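Local coordinates for protein pyridoxal kinase (Entamoeba histolytica, PDB 4S1H) that probably phosphorylates pyridoxal with ATP to give pyridoxal 5'-phosphate, and binds ADP and magnesium ions, at residues A[61-64]-A[65-69]; A[156-159]-A[160-164]; A[232-235]-A[236-240]. One frame throughout, in Å; residues are numbered along the deposited sequence.

Contact 1 of 3, residues A[61-64]-A[65-69]; sequences ISIM and DSLEV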
ATOM      1  N   ILE A  61      -1.821 -19.164  -1.085  1.00 17.60           N
ATOM      2  CA  ILE A  61      -1.816 -20.009  -2.280  1.00 18.26           C
ATOM      3  C   ILE A  61      -2.844 -19.556  -3.310  1.00 18.92           C
ATOM      4  O   ILE A  61      -2.554 -19.448  -4.506  1.00 17.84           O
ATOM      5  CB  ILE A  61      -2.006 -21.503  -1.897  1.00 19.47           C
ATOM      6  CG1 ILE A  61      -0.774 -21.994  -1.134  1.00 21.47           C
ATOM      7  CG2 ILE A  61      -2.248 -22.360  -3.110  1.00 20.08           C
ATOM      8  CD1 ILE A  61      -0.956 -23.355  -0.505  1.00 24.04           C
ATOM      9  N   SER A  62      -4.045 -19.246  -2.846  1.00 18.17           N
ATOM     10  CA  SER A  62      -5.099 -18.774  -3.728  1.00 20.46           C
ATOM     11  C   SER A  62      -4.676 -17.512  -4.471  1.00 19.00           C
ATOM     12  O   SER A  62      -4.883 -17.376  -5.691  1.00 19.73           O
ATOM     13  CB  SER A  62      -6.341 -18.458  -2.906  1.00 25.10           C
ATOM     14  OG  SER A  62      -7.390 -18.065  -3.734  1.00 21.47           O
ATOM     15  N   ILE A  63      -4.111 -16.573  -3.733  1.00 17.67           N
ATOM     16  CA  ILE A  63      -3.548 -15.352  -4.332  1.00 18.49           C
ATOM     17  C   ILE A  63      -2.437 -15.638  -5.356  1.00 16.62           C
ATOM     18  O   ILE A  63      -2.495 -15.140  -6.484  1.00 16.41           O
ATOM     19  CB  ILE A  63      -3.025 -14.397  -3.249  1.00 19.17           C
ATOM     20  CG1 ILE A  63      -4.221 -13.807  -2.499  1.00 21.12           C
ATOM     21  CG2 ILE A  63      -2.126 -13.304  -3.826  1.00 17.32           C
ATOM     22  CD1 ILE A  63      -3.874 -13.227  -1.153  1.00 17.96           C
ATOM     23  N   MET A  64      -1.465 -16.470  -4.993  1.00 17.96           N
ATOM     24  CA  MET A  64      -0.352 -16.711  -5.908  1.00 16.79           C
ATOM     25  C   MET A  64      -0.816 -17.441  -7.177  1.00 18.25           C
ATOM     26  O   MET A  64      -0.403 -17.098  -8.296  1.00 20.10           O
ATOM     27  CB  MET A  64       0.777 -17.461  -5.209  1.00 18.40           C
ATOM     28  CG  MET A  64       1.396 -16.681  -4.061  1.00 19.07           C
ATOM     29  SD  MET A  64       2.179 -15.137  -4.538  1.00 21.38           S
ATOM     30  CE  MET A  64       3.626 -15.743  -5.393  1.00 35.83           C
ATOM     31  N   ASP A  65      -1.732 -18.390  -7.015  1.00 18.36           N
ATOM     32  CA  ASP A  65      -2.334 -19.092  -8.161  1.00 19.39           C
ATOM     33  C   ASP A  65      -3.093 -18.131  -9.072  1.00 18.98           C
ATOM     34  O   ASP A  65      -2.997 -18.219 -10.274  1.00 22.77           O
ATOM     35  CB  ASP A  65      -3.305 -20.172  -7.705  1.00 21.13           C
ATOM     36  CG  ASP A  65      -2.603 -21.373  -7.068  1.00 23.73           C
ATOM     37  OD1 ASP A  65      -1.348 -21.503  -7.135  1.00 23.49           O
ATOM     38  OD2 ASP A  65      -3.339 -22.213  -6.528  1.00 32.86           O
ATOM     39  N   SER A  66      -3.831 -17.204  -8.479  1.00 18.34           N
ATOM     40  CA  SER A  66      -4.609 -16.219  -9.269  1.00 18.09           C
ATOM     41  C   SER A  66      -3.695 -15.282 -10.076  1.00 20.06           C
ATOM     42  O   SER A  66      -3.965 -14.982 -11.241  1.00 20.03           O
ATOM     43  CB  SER A  66      -5.467 -15.412  -8.306  1.00 19.13           C
ATOM     44  OG  SER A  66      -6.365 -14.560  -8.996  1.00 18.23           O
ATOM     45  N   LEU A  67      -2.595 -14.841  -9.463  1.00 17.23           N
ATOM     46  CA  LEU A  67      -1.593 -14.031 -10.182  1.00 18.38           C
ATOM     47  C   LEU A  67      -1.035 -14.789 -11.369  1.00 23.12           C
ATOM     48  O   LEU A  67      -0.860 -14.216 -12.425  1.00 22.84           O
ATOM     49  CB  LEU A  67      -0.458 -13.592  -9.271  1.00 16.91           C
ATOM     50  CG  LEU A  67      -0.875 -12.656  -8.133  1.00 16.57           C
ATOM     51  CD1 LEU A  67       0.255 -12.525  -7.123  1.00 17.37           C
ATOM     52  CD2 LEU A  67      -1.291 -11.278  -8.586  1.00 19.01           C
ATOM     53  N   GLU A  68      -0.771 -16.077 -11.197  1.00 22.06           N
ATOM     54  CA  GLU A  68      -0.209 -16.893 -12.286  1.00 23.49           C
ATOM     55  C   GLU A  68      -1.222 -17.118 -13.404  1.00 24.90           C
ATOM     56  O   GLU A  68      -0.919 -16.868 -14.569  1.00 29.09           O
ATOM     57  CB  GLU A  68       0.295 -18.227 -11.731  1.00 28.37           C
ATOM     58  CG  GLU A  68       1.133 -19.025 -12.726  1.00 42.21           C
ATOM     59  CD  GLU A  68       1.722 -20.297 -12.120  1.00 40.50           C
ATOM     60  OE1 GLU A  68       2.216 -20.251 -10.982  1.00 39.08           O
ATOM     61  OE2 GLU A  68       1.707 -21.343 -12.788  1.00 52.10           O
ATOM     62  N   VAL A  69      -2.437 -17.538 -13.047  1.00 22.12           N
ATOM     63  CA  VAL A  69      -3.479 -17.861 -14.041  1.00 24.01           C
ATOM     64  C   VAL A  69      -3.895 -16.628 -14.858  1.00 22.47           C
ATOM     65  O   VAL A  69      -4.160 -16.736 -16.068  1.00 24.29           O
ATOM     66  CB  VAL A  69      -4.713 -18.486 -13.356  1.00 23.96           C
ATOM     67  CG1 VAL A  69      -5.915 -18.532 -14.296  1.00 25.61           C
ATOM     68  CG2 VAL A  69      -4.366 -19.879 -12.863  1.00 31.74           C
TER
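The last nine residues of helix 57-69 illustrate how a helix shares out its faces, with Ile61 and Asp65 side by side along one of them and Ile63 and Leu67 along another. Ile61 CG2 lies 3.6 Å from Asp65 OD2, a methyl group resting against a carboxylate oxygen. With CG of Asp65 anti to its own carbonyl carbon (chi1 -71°), the carboxylate folds back over the preceding turn, and CG comes within 3.2 Å of Ile61 O. That carbonyl is taken by Asp65 N in a straight hydrogen bond of 2.8 Å. The next links of the ladder, Ser66 N to Ser62 O and Leu67 N to Ile63 O, are each 3.0 Å long, and Glu68 N continues it to Met64 O. On the buried side, Leu67 CD1 touches both Ile63 CG2 and Met64 SD, the sulfur being 4.1 Å away. The bend of the Met64 chain at chi2 (-62°) brings SD alongside that methyl. The helix is one of those flanking the central mixed sheet of this ribokinase-clan fold, and these three apolar side chains pack on Val36 of strand 33-41. Its polar positions look elsewhere: Asp65 OD1 makes a salt bridge to Arg96 of helix 87-100, and Glu68 OE1 makes one to Arg99. Ser62 OG hydrogen-bonds to Gly52 N of the second subunit, while Ser66 OG bonds to Asn43 OD1 and Gly51 N of that same subunit.

Contact 2 of 3, residues A[156-159]-A[160-164]; sequences NSVS and EAIKA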
ATOM      1  N   ASN A 156      28.880  -9.432  17.134  1.00 23.19           N
ATOM      2  CA  ASN A 156      29.028  -8.253  17.986  1.00 27.51           C
ATOM      3  C   ASN A 156      30.065  -7.268  17.462  1.00 27.83           C
ATOM      4  O   ASN A 156      30.414  -6.323  18.163  1.00 32.36           O
ATOM      5  CB  ASN A 156      29.408  -8.681  19.413  1.00 30.49           C
ATOM      6  CG  ASN A 156      28.388  -9.591  20.042  1.00 26.81           C
ATOM      7  OD1 ASN A 156      27.211  -9.249  20.203  1.00 39.67           O
ATOM      8  ND2 ASN A 156      28.838 -10.790  20.373  1.00 31.76           N
ATOM      9  N   SER A 157      30.562  -7.499  16.251  1.00 22.22           N
ATOM     10  CA  SER A 157      31.623  -6.721  15.688  1.00 22.23           C
ATOM     11  C   SER A 157      31.765  -7.050  14.243  1.00 20.65           C
ATOM     12  O   SER A 157      31.206  -8.033  13.788  1.00 19.63           O
ATOM     13  CB  SER A 157      32.961  -7.068  16.363  1.00 22.31           C
ATOM     14  OG  SER A 157      33.318  -8.431  16.121  1.00 24.96           O
ATOM     15  N   VAL A 158      32.567  -6.256  13.546  1.00 22.12           N
ATOM     16  CA  VAL A 158      32.769  -6.476  12.105  1.00 21.10           C
ATOM     17  C   VAL A 158      33.498  -7.807  11.875  1.00 19.63           C
ATOM     18  O   VAL A 158      33.085  -8.580  11.021  1.00 19.50           O
ATOM     19  CB  VAL A 158      33.542  -5.306  11.471  1.00 23.97           C
ATOM     20  CG1 VAL A 158      34.029  -5.657  10.075  1.00 29.62           C
ATOM     21  CG2 VAL A 158      32.658  -4.052  11.443  1.00 23.20           C
ATOM     22  N   SER A 159      34.528  -8.101  12.663  1.00 20.35           N
ATOM     23  CA  SER A 159      35.207  -9.365  12.467  1.00 21.13           C
ATOM     24  C   SER A 159      34.187 -10.538  12.583  1.00 21.82           C
ATOM     25  O   SER A 159      34.183 -11.464  11.760  1.00 21.60           O
ATOM     26  CB  SER A 159      36.349  -9.523  13.466  1.00 22.85           C
ATOM     27  OG  SER A 159      35.831  -9.603  14.775  1.00 27.31           O
ATOM     28  N   GLU A 160      33.397 -10.525  13.671  1.00 20.73           N
ATOM     29  CA  GLU A 160      32.386 -11.560  13.841  1.00 20.70           C
ATOM     30  C   GLU A 160      31.434 -11.622  12.667  1.00 19.71           C
ATOM     31  O   GLU A 160      31.111 -12.703  12.218  1.00 20.07           O
ATOM     32  CB  GLU A 160      31.659 -11.423  15.175  1.00 22.46           C
ATOM     33  CG  GLU A 160      32.571 -11.771  16.332  1.00 24.63           C
ATOM     34  CD  GLU A 160      31.918 -11.737  17.709  1.00 28.89           C
ATOM     35  OE1 GLU A 160      30.884 -11.062  17.879  1.00 26.59           O
ATOM     36  OE2 GLU A 160      32.480 -12.372  18.641  1.00 35.04           O
ATOM     37  N   ALA A 161      30.951 -10.464  12.197  1.00 19.07           N
ATOM     38  CA  ALA A 161      30.114 -10.450  11.007  1.00 18.26           C
ATOM     39  C   ALA A 161      30.825 -11.103   9.834  1.00 18.19           C
ATOM     40  O   ALA A 161      30.176 -11.814   9.084  1.00 18.07           O
ATOM     41  CB  ALA A 161      29.668  -9.036  10.672  1.00 17.74           C
ATOM     42  N   ILE A 162      32.121 -10.841   9.664  1.00 19.14           N
ATOM     43  CA  ILE A 162      32.832 -11.424   8.508  1.00 19.18           C
ATOM     44  C   ILE A 162      32.814 -12.975   8.606  1.00 19.17           C
ATOM     45  O   ILE A 162      32.566 -13.659   7.633  1.00 18.90           O
ATOM     46  CB  ILE A 162      34.256 -10.844   8.383  1.00 19.51           C
ATOM     47  CG1 ILE A 162      34.211  -9.391   7.876  1.00 19.90           C
ATOM     48  CG2 ILE A 162      35.111 -11.721   7.487  1.00 24.37           C
ATOM     49  CD1 ILE A 162      35.510  -8.628   8.108  1.00 23.62           C
ATOM     50  N   LYS A 163      33.077 -13.512   9.801  1.00 19.84           N
ATOM     51  CA  LYS A 163      33.032 -14.961  10.014  1.00 20.30           C
ATOM     52  C   LYS A 163      31.642 -15.561   9.741  1.00 21.91           C
ATOM     53  O   LYS A 163      31.526 -16.630   9.135  1.00 22.58           O
ATOM     54  CB  LYS A 163      33.471 -15.309  11.439  1.00 22.17           C
ATOM     55  CG  LYS A 163      34.880 -14.934  11.803  1.00 24.14           C
ATOM     56  CD  LYS A 163      35.155 -15.359  13.253  1.00 26.18           C
ATOM     57  CE  LYS A 163      36.504 -14.954  13.812  1.00 38.66           C
ATOM     58  NZ  LYS A 163      36.617 -15.393  15.237  1.00 42.42           N
ATOM     59  N   ALA A 164      30.587 -14.858  10.159  1.00 19.30           N
ATOM     60  CA  ALA A 164      29.244 -15.350   9.953  1.00 18.93           C
ATOM     61  C   ALA A 164      28.888 -15.264   8.459  1.00 18.30           C
ATOM     62  O   ALA A 164      28.229 -16.165   7.921  1.00 20.24           O
ATOM     63  CB  ALA A 164      28.252 -14.571  10.811  1.00 18.65           C
TER
HETATM   64  O   HOH W   1      36.375 -12.053  15.918  1.00 32.10           O
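The amide of Asn156 and the carboxylate of Glu160 meet at an angle, their planes turned 52° apart, at the N-terminal end of helix 158-170, where Ser157 is the N-cap. One carboxylate oxygen does the work. Glu160 OE1 accepts a hydrogen bond of 2.7 Å from Asn156 N, which meets it nearly along its C-O axis. A second, weak bond comes to the same oxygen from Asn156 ND2, at 3.2 Å and far from straight, so the amide adds little to the grip of the backbone N-H. The carboxylate reaches back past the cap because CG of Glu160 sits anti to the carbonyl carbon (chi1 -70°) and the chain beyond it is extended. A negative group at this end of a helix would be expected to interact favourably with the helix dipole. Ser157 OG lies 3.4 Å from Glu160 CG, beside the aliphatic part of that chain. Ser157 OG also shares a hydrogen bond with Ser159 OG in which either hydroxyl could be the donor. Ser157 O then starts the helical ladder by accepting from Ala161 N, followed by Val158 O from Ile162 N and Ser159 O from Lys163 N. On the inner flank, Val158 and Ala161 pack against strands 175-183 and 186-193, tying the start of this helix to the antiparallel sheet. A water bonded to Ser159 OG at 2.8 Å also accepts a weak bond from NZ of Lys163, at the end of an extended chain. Val158 CG1 meets Ile162 CD1 at 3.9 Å, the two side chains crossing at a slant.

Contact 3 of 3, residues A[232-235]-A[236-240]; sequences IPLE and HAVNR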
ATOM      1  N   ILE A 232      21.516   1.592 -10.923  1.00 19.28           N
ATOM      2  CA  ILE A 232      22.634   2.179 -10.129  1.00 23.29           C
ATOM      3  C   ILE A 232      23.501   1.039  -9.578  1.00 19.05           C
ATOM      4  O   ILE A 232      22.960   0.096  -9.028  1.00 18.81           O
ATOM      5  CB  ILE A 232      22.081   3.053  -8.972  1.00 21.22           C
ATOM      6  CG1 ILE A 232      21.145   4.138  -9.517  1.00 24.10           C
ATOM      7  CG2 ILE A 232      23.175   3.698  -8.136  1.00 22.12           C
ATOM      8  CD1 ILE A 232      21.735   4.992 -10.605  1.00 25.50           C
ATOM      9  N   PRO A 233      24.839   1.126  -9.711  1.00 20.02           N
ATOM     10  CA  PRO A 233      25.692   0.110  -9.068  1.00 21.02           C
ATOM     11  C   PRO A 233      25.449   0.006  -7.576  1.00 17.58           C
ATOM     12  O   PRO A 233      25.161   1.008  -6.910  1.00 16.88           O
ATOM     13  CB  PRO A 233      27.121   0.607  -9.345  1.00 21.22           C
ATOM     14  CG  PRO A 233      26.996   1.494 -10.542  1.00 21.86           C
ATOM     15  CD  PRO A 233      25.641   2.144 -10.409  1.00 21.35           C
ATOM     16  N   LEU A 234      25.541  -1.211  -7.067  1.00 18.85           N
ATOM     17  CA  LEU A 234      25.265  -1.506  -5.673  1.00 16.48           C
ATOM     18  C   LEU A 234      25.839  -0.535  -4.666  1.00 17.56           C
ATOM     19  O   LEU A 234      25.113  -0.120  -3.772  1.00 15.62           O
ATOM     20  CB  LEU A 234      25.644  -2.948  -5.344  1.00 17.21           C
ATOM     21  CG  LEU A 234      25.311  -3.434  -3.937  1.00 19.44           C
ATOM     22  CD1 LEU A 234      23.802  -3.459  -3.762  1.00 18.22           C
ATOM     23  CD2 LEU A 234      25.894  -4.806  -3.740  1.00 17.99           C
ATOM     24  N   GLU A 235      27.148  -0.219  -4.760  1.00 19.14           N
ATOM     25  CA  GLU A 235      27.808   0.714  -3.831  1.00 25.03           C
ATOM     26  C   GLU A 235      27.065   2.033  -3.729  1.00 19.91           C
ATOM     27  O   GLU A 235      26.842   2.543  -2.631  1.00 21.03           O
ATOM     28  CB  GLU A 235      29.250   1.035  -4.251  1.00 23.73           C
ATOM     29  CG  GLU A 235      30.253  -0.017  -3.910  1.00 37.78           C
ATOM     30  CD  GLU A 235      31.669   0.442  -4.227  1.00 27.80           C
ATOM     31  OE1 GLU A 235      31.883   1.679  -4.332  1.00 34.68           O
ATOM     32  OE2 GLU A 235      32.536  -0.434  -4.407  1.00 27.49           O
ATOM     33  N   HIS A 236      26.712   2.577  -4.887  1.00 20.46           N
ATOM     34  CA  HIS A 236      26.035   3.869  -4.960  1.00 20.72           C
ATOM     35  C   HIS A 236      24.583   3.736  -4.496  1.00 19.77           C
ATOM     36  O   HIS A 236      24.087   4.650  -3.814  1.00 21.14           O
ATOM     37  CB  HIS A 236      26.176   4.446  -6.377  1.00 21.86           C
ATOM     38  CG  HIS A 236      27.606   4.694  -6.779  1.00 23.96           C
ATOM     39  ND1 HIS A 236      28.304   5.816  -6.388  1.00 33.87           N
ATOM     40  CD2 HIS A 236      28.484   3.929  -7.469  1.00 35.94           C
ATOM     41  CE1 HIS A 236      29.541   5.748  -6.852  1.00 33.39           C
ATOM     42  NE2 HIS A 236      29.680   4.605  -7.497  1.00 39.56           N
ATOM     43  N   ALA A 237      23.912   2.613  -4.819  1.00 15.59           N
ATOM     44  CA  ALA A 237      22.539   2.353  -4.360  1.00 15.20           C
ATOM     45  C   ALA A 237      22.498   2.296  -2.835  1.00 14.64           C
ATOM     46  O   ALA A 237      21.653   2.901  -2.199  1.00 14.65           O
ATOM     47  CB  ALA A 237      21.973   1.067  -4.967  1.00 14.79           C
ATOM     48  N   VAL A 238      23.474   1.608  -2.248  1.00 14.60           N
ATOM     49  CA  VAL A 238      23.526   1.518  -0.785  1.00 15.01           C
ATOM     50  C   VAL A 238      23.752   2.901  -0.144  1.00 15.98           C
ATOM     51  O   VAL A 238      23.066   3.291   0.820  1.00 15.97           O
ATOM     52  CB  VAL A 238      24.640   0.570  -0.312  1.00 17.53           C
ATOM     53  CG1 VAL A 238      24.843   0.645   1.203  1.00 17.36           C
ATOM     54  CG2 VAL A 238      24.336  -0.865  -0.715  1.00 19.98           C
ATOM     55  N   ASN A 239      24.698   3.660  -0.702  1.00 16.20           N
ATOM     56  CA  ASN A 239      25.035   4.987  -0.161  1.00 16.26           C
ATOM     57  C   ASN A 239      23.838   5.927  -0.258  1.00 17.39           C
ATOM     58  O   ASN A 239      23.505   6.619   0.687  1.00 17.25           O
ATOM     59  CB  ASN A 239      26.253   5.547  -0.894  1.00 18.33           C
ATOM     60  CG  ASN A 239      26.986   6.617  -0.096  1.00 20.44           C
ATOM     61  OD1 ASN A 239      26.394   7.359   0.705  1.00 22.86           O
ATOM     62  ND2 ASN A 239      28.260   6.752  -0.366  1.00 19.76           N
ATOM     63  N   ARG A 240      23.152   5.914  -1.403  1.00 15.85           N
ATOM     64  CA  ARG A 240      21.950   6.748  -1.554  1.00 16.08           C
ATOM     65  C   ARG A 240      20.870   6.350  -0.564  1.00 15.53           C
ATOM     66  O   ARG A 240      20.231   7.195   0.047  1.00 15.80           O
ATOM     67  CB  ARG A 240      21.375   6.633  -2.957  1.00 16.87           C
ATOM     68  CG  ARG A 240      22.224   7.285  -4.015  1.00 17.87           C
ATOM     69  CD  ARG A 240      21.548   7.215  -5.384  1.00 17.74           C
ATOM     70  NE  ARG A 240      22.419   7.725  -6.424  1.00 19.63           N
ATOM     71  CZ  ARG A 240      22.072   7.899  -7.711  1.00 20.66           C
ATOM     72  NH1 ARG A 240      20.858   7.599  -8.128  1.00 23.66           N
ATOM     73  NH2 ARG A 240      22.958   8.392  -8.570  1.00 25.34           N
TER
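Ile232, just before the start of helix 234-250, lies against the first turns of that helix, with Pro233 at the N-cap. Its CG2 reaches within 3.6 Å of His236 CB and equally close to Ala237 N. The same branch lies over one face of the Arg240 guanidinium, whose NH1 is 3.7 Å from Ile232 CD1; the two side chains run at about a right angle. Arg240 gets there with its chain extended from CG to NE, running back obliquely toward the start of the helix. Beside them Pro233 CB sits at the edge of the His236 ring, near its plane and 4.1 Å from CD2. Pro233 O, the first carbonyl of the ladder, accepts from Ala237 N. One shell further out, a single carboxylate orders both polar groups: Glu272 OE2 makes a salt bridge with Arg240 NE, and Glu272 OE1 takes a hydrogen bond from His236 ND1. Trp227 of helix 216-229 adds a cation-pi contact to Arg240 and touches Ile232 and Ala237. On another flank, Leu234 and Val238 pack on strand 186-193, and Val238 CG2 lies 3.2 Å from Leu234 O.

All three contacts are local to one helix or its start, yet each helix has a different neighbourhood. Contact 1 lies furthest from the middle of the chain, but a second subunit meets it; its touching residues include none that are exposed, and its serines bond across the interface. Contacts 2 and 3 are both helix starts, and both send apolar side chains onto strand 186-193, though their centres are 22 Å apart. At contact 2 a carboxylate folds back on the chain before the cap, whereas contact 3 has an isoleucine across one face of a guanidinium, with Glu272 bonded to its arginine and histidine. Contact 3 is nearer the nucleotide: Val238 is about 8 Å from the bound ADP, Ala161 about 12 Å, between side chain and ligand.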